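Local coordinates for spore coat polysaccharide biosynthesis protein SpsE (Bacillus subtilis, PDB 1VLI), which probably acts as an N-acylneuraminate-9-phosphate synthase-like enzyme in the biosynthesis of spore coat polysaccharide, at residues E228-L240 with E271-L283. Sequence-based numbering, arbitrary orientation.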
loop_
_atom_site.group_PDB
_atom_site.type_symbol
_atom_site.label_atom_id
_atom_site.label_comp_id
_atom_site.label_asym_id
_atom_site.label_seq_id
_atom_site.Cartn_x
_atom_site.Cartn_y
_atom_site.Cartn_z
ATOM N N GLU A 228 0.592 -9.389 15.958
ATOM C CA GLU A 228 1.830 -9.987 16.458
ATOM C C GLU A 228 1.990 -11.483 16.186
ATOM O O GLU A 228 3.042 -11.934 15.721
ATOM C CB GLU A 228 1.947 -9.763 17.970
ATOM C CG GLU A 228 2.182 -8.324 18.403
ATOM C CD GLU A 228 2.707 -8.241 19.828
ATOM O OE1 GLU A 228 3.843 -8.708 20.059
ATOM O OE2 GLU A 228 1.996 -7.714 20.715
ATOM N N HIS A 229 0.956 -12.247 16.517
ATOM C CA HIS A 229 0.990 -13.692 16.412
ATOM C C HIS A 229 1.363 -14.184 15.011
ATOM O O HIS A 229 0.862 -13.655 14.023
ATOM C CB HIS A 229 -0.371 -14.253 16.808
ATOM C CG HIS A 229 -0.329 -15.712 17.127
ATOM N ND1 HIS A 229 -0.229 -16.684 16.153
ATOM C CD2 HIS A 229 -0.324 -16.364 18.312
ATOM C CE1 HIS A 229 -0.185 -17.872 16.725
ATOM N NE2 HIS A 229 -0.245 -17.707 18.034
ATOM N N PRO A 230 2.222 -15.194 14.917
ATOM C CA PRO A 230 2.663 -15.709 13.602
ATOM C C PRO A 230 1.595 -16.367 12.694
ATOM O O PRO A 230 1.688 -16.197 11.470
ATOM C CB PRO A 230 3.786 -16.716 13.965
ATOM C CG PRO A 230 4.201 -16.332 15.351
ATOM C CD PRO A 230 2.906 -15.897 16.024
ATOM N N THR A 231 0.612 -17.089 13.265
ATOM C CA THR A 231 -0.340 -17.893 12.467
ATOM C C THR A 231 -1.850 -17.625 12.643
ATOM O O THR A 231 -2.633 -17.910 11.727
ATOM C CB THR A 231 -0.113 -19.415 12.669
ATOM O OG1 THR A 231 0.006 -19.709 14.068
ATOM C CG2 THR A 231 1.216 -19.894 12.064
ATOM N N GLU A 232 -2.298 -17.125 13.790
ATOM C CA GLU A 232 -3.755 -17.124 13.999
ATOM C C GLU A 232 -4.552 -16.277 12.994
ATOM O O GLU A 232 -5.505 -16.776 12.406
ATOM C CB GLU A 232 -4.166 -16.906 15.466
ATOM C CG GLU A 232 -4.368 -15.472 15.923
ATOM C CD GLU A 232 -5.199 -15.406 17.193
ATOM O OE1 GLU A 232 -5.956 -16.360 17.432
ATOM O OE2 GLU A 232 -5.095 -14.413 17.949
ATOM N N ALA A 233 -4.131 -15.032 12.752
ATOM C CA ALA A 233 -4.827 -14.215 11.773
ATOM C C ALA A 233 -4.481 -14.553 10.309
ATOM O O ALA A 233 -5.410 -14.568 9.490
ATOM C CB ALA A 233 -4.673 -12.735 12.061
ATOM N N PRO A 234 -3.191 -14.789 9.951
ATOM C CA PRO A 234 -2.877 -15.267 8.580
ATOM C C PRO A 234 -3.720 -16.496 8.150
ATOM O O PRO A 234 -4.365 -16.461 7.105
ATOM C CB PRO A 234 -1.338 -15.568 8.608
ATOM C CG PRO A 234 -0.797 -14.633 9.690
ATOM C CD PRO A 234 -1.969 -14.571 10.749
ATOM N N CYS A 235 -3.735 -17.551 8.952
ATOM C CA CYS A 235 -4.475 -18.757 8.609
ATOM C C CYS A 235 -5.998 -18.578 8.594
ATOM O O CYS A 235 -6.677 -19.115 7.720
ATOM C CB CYS A 235 -4.126 -19.884 9.571
ATOM S SG CYS A 235 -2.439 -20.484 9.332
ATOM N N ALA A 236 -6.533 -17.830 9.554
ATOM C CA ALA A 236 -7.978 -17.580 9.592
ATOM C C ALA A 236 -8.365 -16.824 8.321
ATOM O O ALA A 236 -9.324 -17.172 7.664
ATOM C CB ALA A 236 -8.349 -16.813 10.830
ATOM N N ALA A 237 -7.569 -15.830 7.943
ATOM C CA ALA A 237 -7.788 -15.069 6.704
ATOM C C ALA A 237 -7.818 -15.977 5.472
ATOM O O ALA A 237 -8.731 -15.855 4.633
ATOM C CB ALA A 237 -6.724 -14.004 6.541
ATOM N N VAL A 238 -6.814 -16.866 5.367
ATOM C CA VAL A 238 -6.698 -17.791 4.249
ATOM C C VAL A 238 -7.934 -18.672 4.183
ATOM O O VAL A 238 -8.509 -18.875 3.109
ATOM C CB VAL A 238 -5.406 -18.658 4.367
ATOM C CG1 VAL A 238 -5.461 -19.924 3.483
ATOM C CG2 VAL A 238 -4.197 -17.824 4.029
ATOM N N ARG A 239 -8.383 -19.170 5.327
ATOM C CA ARG A 239 -9.565 -20.024 5.289
ATOM C C ARG A 239 -10.890 -19.256 5.163
ATOM O O ARG A 239 -11.932 -19.868 5.048
ATOM C CB ARG A 239 -9.524 -21.165 6.323
ATOM C CG ARG A 239 -10.141 -20.951 7.678
ATOM C CD ARG A 239 -9.794 -22.099 8.670
ATOM N NE ARG A 239 -8.659 -21.694 9.491
ATOM C CZ ARG A 239 -8.747 -21.091 10.685
ATOM N NH1 ARG A 239 -9.949 -20.863 11.266
ATOM N NH2 ARG A 239 -7.611 -20.721 11.304
ATOM N N LEU A 240 -10.812 -17.924 5.127
ATOM C CA LEU A 240 -11.910 -17.056 4.726
ATOM C C LEU A 240 -11.752 -16.577 3.289
ATOM O O LEU A 240 -12.501 -15.731 2.873
ATOM C CB LEU A 240 -12.011 -15.820 5.630
ATOM C CG LEU A 240 -12.773 -16.106 6.922
ATOM C CD1 LEU A 240 -12.619 -15.007 7.934
ATOM C CD2 LEU A 240 -14.216 -16.329 6.625
ATOM N N GLU A 271 7.271 -20.409 9.987
ATOM C CA GLU A 271 6.149 -20.962 10.719
ATOM C C GLU A 271 4.810 -20.484 10.126
ATOM O O GLU A 271 3.923 -21.308 9.877
ATOM C CB GLU A 271 6.293 -20.570 12.187
ATOM C CG GLU A 271 5.212 -21.059 13.126
ATOM C CD GLU A 271 5.448 -20.604 14.559
ATOM O OE1 GLU A 271 6.632 -20.386 14.931
ATOM O OE2 GLU A 271 4.449 -20.474 15.319
HETATM N N MSE A 272 4.682 -19.170 9.887
HETATM C CA MSE A 272 3.511 -18.602 9.215
HETATM C C MSE A 272 3.251 -19.253 7.868
HETATM O O MSE A 272 2.128 -19.682 7.594
HETATM C CB MSE A 272 3.638 -17.104 9.004
HETATM C CG MSE A 272 2.316 -16.491 8.486
HETATM SE SE MSE A 272 2.505 -14.660 7.891
HETATM C CE MSE A 272 3.763 -14.943 6.200
ATOM N N VAL A 273 4.287 -19.299 7.032
ATOM C CA VAL A 273 4.229 -19.912 5.696
ATOM C C VAL A 273 3.741 -21.360 5.763
ATOM O O VAL A 273 2.841 -21.748 5.009
ATOM C CB VAL A 273 5.602 -19.806 4.943
ATOM C CG1 VAL A 273 5.558 -20.553 3.613
ATOM C CG2 VAL A 273 5.993 -18.307 4.710
ATOM N N ASP A 274 4.316 -22.146 6.675
ATOM C CA ASP A 274 3.893 -23.516 6.872
ATOM C C ASP A 274 2.423 -23.568 7.355
ATOM O O ASP A 274 1.633 -24.397 6.896
ATOM C CB ASP A 274 4.829 -24.240 7.856
ATOM C CG ASP A 274 6.278 -24.410 7.320
ATOM O OD1 ASP A 274 6.533 -24.207 6.107
ATOM O OD2 ASP A 274 7.236 -24.759 8.064
ATOM N N GLY A 275 2.058 -22.689 8.280
ATOM C CA GLY A 275 0.650 -22.537 8.651
ATOM C C GLY A 275 -0.271 -22.325 7.446
ATOM O O GLY A 275 -1.239 -23.077 7.255
ATOM N N ILE A 276 0.042 -21.310 6.632
ATOM C CA ILE A 276 -0.747 -20.974 5.435
ATOM C C ILE A 276 -0.856 -22.160 4.479
ATOM O O ILE A 276 -1.941 -22.446 3.968
ATOM C CB ILE A 276 -0.147 -19.742 4.689
ATOM C CG1 ILE A 276 -0.518 -18.449 5.399
ATOM C CG2 ILE A 276 -0.653 -19.658 3.252
ATOM C CD1 ILE A 276 0.548 -17.377 5.286
ATOM N N ARG A 277 0.261 -22.839 4.245
ATOM C CA ARG A 277 0.326 -23.848 3.215
ATOM C C ARG A 277 -0.413 -25.099 3.635
ATOM O O ARG A 277 -0.953 -25.816 2.795
ATOM C CB ARG A 277 1.789 -24.161 2.883
ATOM C CG ARG A 277 2.513 -23.010 2.163
ATOM C CD ARG A 277 2.094 -22.808 0.710
ATOM N NE ARG A 277 2.820 -21.696 0.087
ATOM C CZ ARG A 277 2.250 -20.627 -0.465
ATOM N NH1 ARG A 277 0.919 -20.500 -0.502
ATOM N NH2 ARG A 277 3.006 -19.681 -0.992
ATOM N N LYS A 278 -0.427 -25.355 4.942
ATOM C CA LYS A 278 -1.139 -26.485 5.516
ATOM C C LYS A 278 -2.627 -26.210 5.439
ATOM O O LYS A 278 -3.402 -27.092 5.044
ATOM C CB LYS A 278 -0.704 -26.704 6.971
ATOM C CG LYS A 278 -1.575 -27.679 7.784
ATOM C CD LYS A 278 -1.142 -27.618 9.244
ATOM C CE LYS A 278 -1.185 -28.986 9.857
ATOM N NZ LYS A 278 0.055 -29.705 9.417
ATOM N N THR A 279 -3.014 -24.993 5.823
ATOM C CA THR A 279 -4.391 -24.559 5.783
ATOM C C THR A 279 -4.912 -24.693 4.365
ATOM O O THR A 279 -6.079 -25.040 4.175
ATOM C CB THR A 279 -4.486 -23.101 6.232
ATOM O OG1 THR A 279 -4.058 -23.009 7.593
ATOM C CG2 THR A 279 -5.942 -22.600 6.259
ATOM N N GLU A 280 -4.049 -24.450 3.368
ATOM C CA GLU A 280 -4.497 -24.485 1.965
ATOM C C GLU A 280 -4.828 -25.899 1.545
ATOM O O GLU A 280 -5.844 -26.129 0.879
ATOM C CB GLU A 280 -3.442 -23.926 1.016
ATOM C CG GLU A 280 -3.459 -22.412 0.818
ATOM C CD GLU A 280 -2.241 -21.929 0.039
ATOM O OE1 GLU A 280 -1.111 -22.032 0.557
ATOM O OE2 GLU A 280 -2.408 -21.439 -1.097
ATOM N N ALA A 281 -3.952 -26.824 1.945
ATOM C CA ALA A 281 -4.066 -28.247 1.637
ATOM C C ALA A 281 -5.195 -28.931 2.440
ATOM O O ALA A 281 -5.807 -29.969 1.964
ATOM C CB ALA A 281 -2.705 -28.967 1.872
ATOM N N GLU A 282 -5.440 -28.366 3.654
ATOM C CA GLU A 282 -6.563 -28.825 4.481
ATOM C C GLU A 282 -7.857 -28.474 3.792
ATOM O O GLU A 282 -8.812 -29.260 3.805
ATOM C CB GLU A 282 -6.514 -28.178 5.864
ATOM C CG GLU A 282 -5.564 -29.065 6.868
ATOM C CD GLU A 282 -5.491 -28.324 8.224
ATOM O OE1 GLU A 282 -5.988 -26.901 8.348
ATOM O OE2 GLU A 282 -4.920 -29.189 9.195
ATOM N N LEU A 283 -7.891 -27.291 3.190
ATOM C CA LEU A 283 -9.071 -26.840 2.454
ATOM C C LEU A 283 -9.312 -27.729 1.234
ATOM O O LEU A 283 -10.449 -28.127 0.959
ATOM C CB LEU A 283 -8.910 -25.387 2.036
ATOM C CG LEU A 283 -9.208 -24.334 3.104
ATOM C CD1 LEU A 283 -8.439 -23.065 2.845
ATOM C CD2 LEU A 283 -10.731 -24.022 3.196
#
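Val238 is the knob of this helix pair, set into a hole formed by Ile276, Thr279, Glu280 and Leu283. Its two methyls divide the work: CG1, anti to the backbone N (chi1 162°), lies 3.9 Å from Thr279 CG2, whereas CG2 meets Ile276 CG1 at 4.0 Å, the Val238 and Ile276 side chains crossing at about a right angle. One turn earlier, Pro234 crosses the selenomethionine at Met272 in the same perpendicular fashion, with Pro234 CG 3.8 Å from Met272 SE. Towards the other end, Arg239 contributes aliphatic carbon: its CB packs against Thr279 CG2 and Leu283 CD1, while its NE is buried without a polar partner.

Close backbone approach is possible at Gly275, where a side chain would collide with Thr231 CG2. Cys235 uses the same place, its SG resting 3.4 Å from Gly275 C and 3.5 Å from Thr279 OG1.

Thr279 OG1 donates to Gly275 O at 2.8 Å, from above the carbonyl plane, and this oxygen also accepts from Thr279 N. With OG1 so bonded, CG2 faces Val238 and Arg239; a serine here would probably leave a gap against Val238 CG1 and Arg239 CB where the methyl had been. Beyond the interface, Glu280 OE1 takes Arg277 NH1 on its syn side, and Glu280 OE2 accepts from Val29 N.

Segments 232-239 and 271-283 run nearly parallel, at 24° with axes 8.9 Å apart, and strand 244-248 lies between them in sequence. Lys247 of that strand touches both helices, Ile245 lies under 232-239 and Ile31 of strand 30-36 under 266-285, which is the packing of neighbouring outer helices in the TIM barrel of the NeuB family.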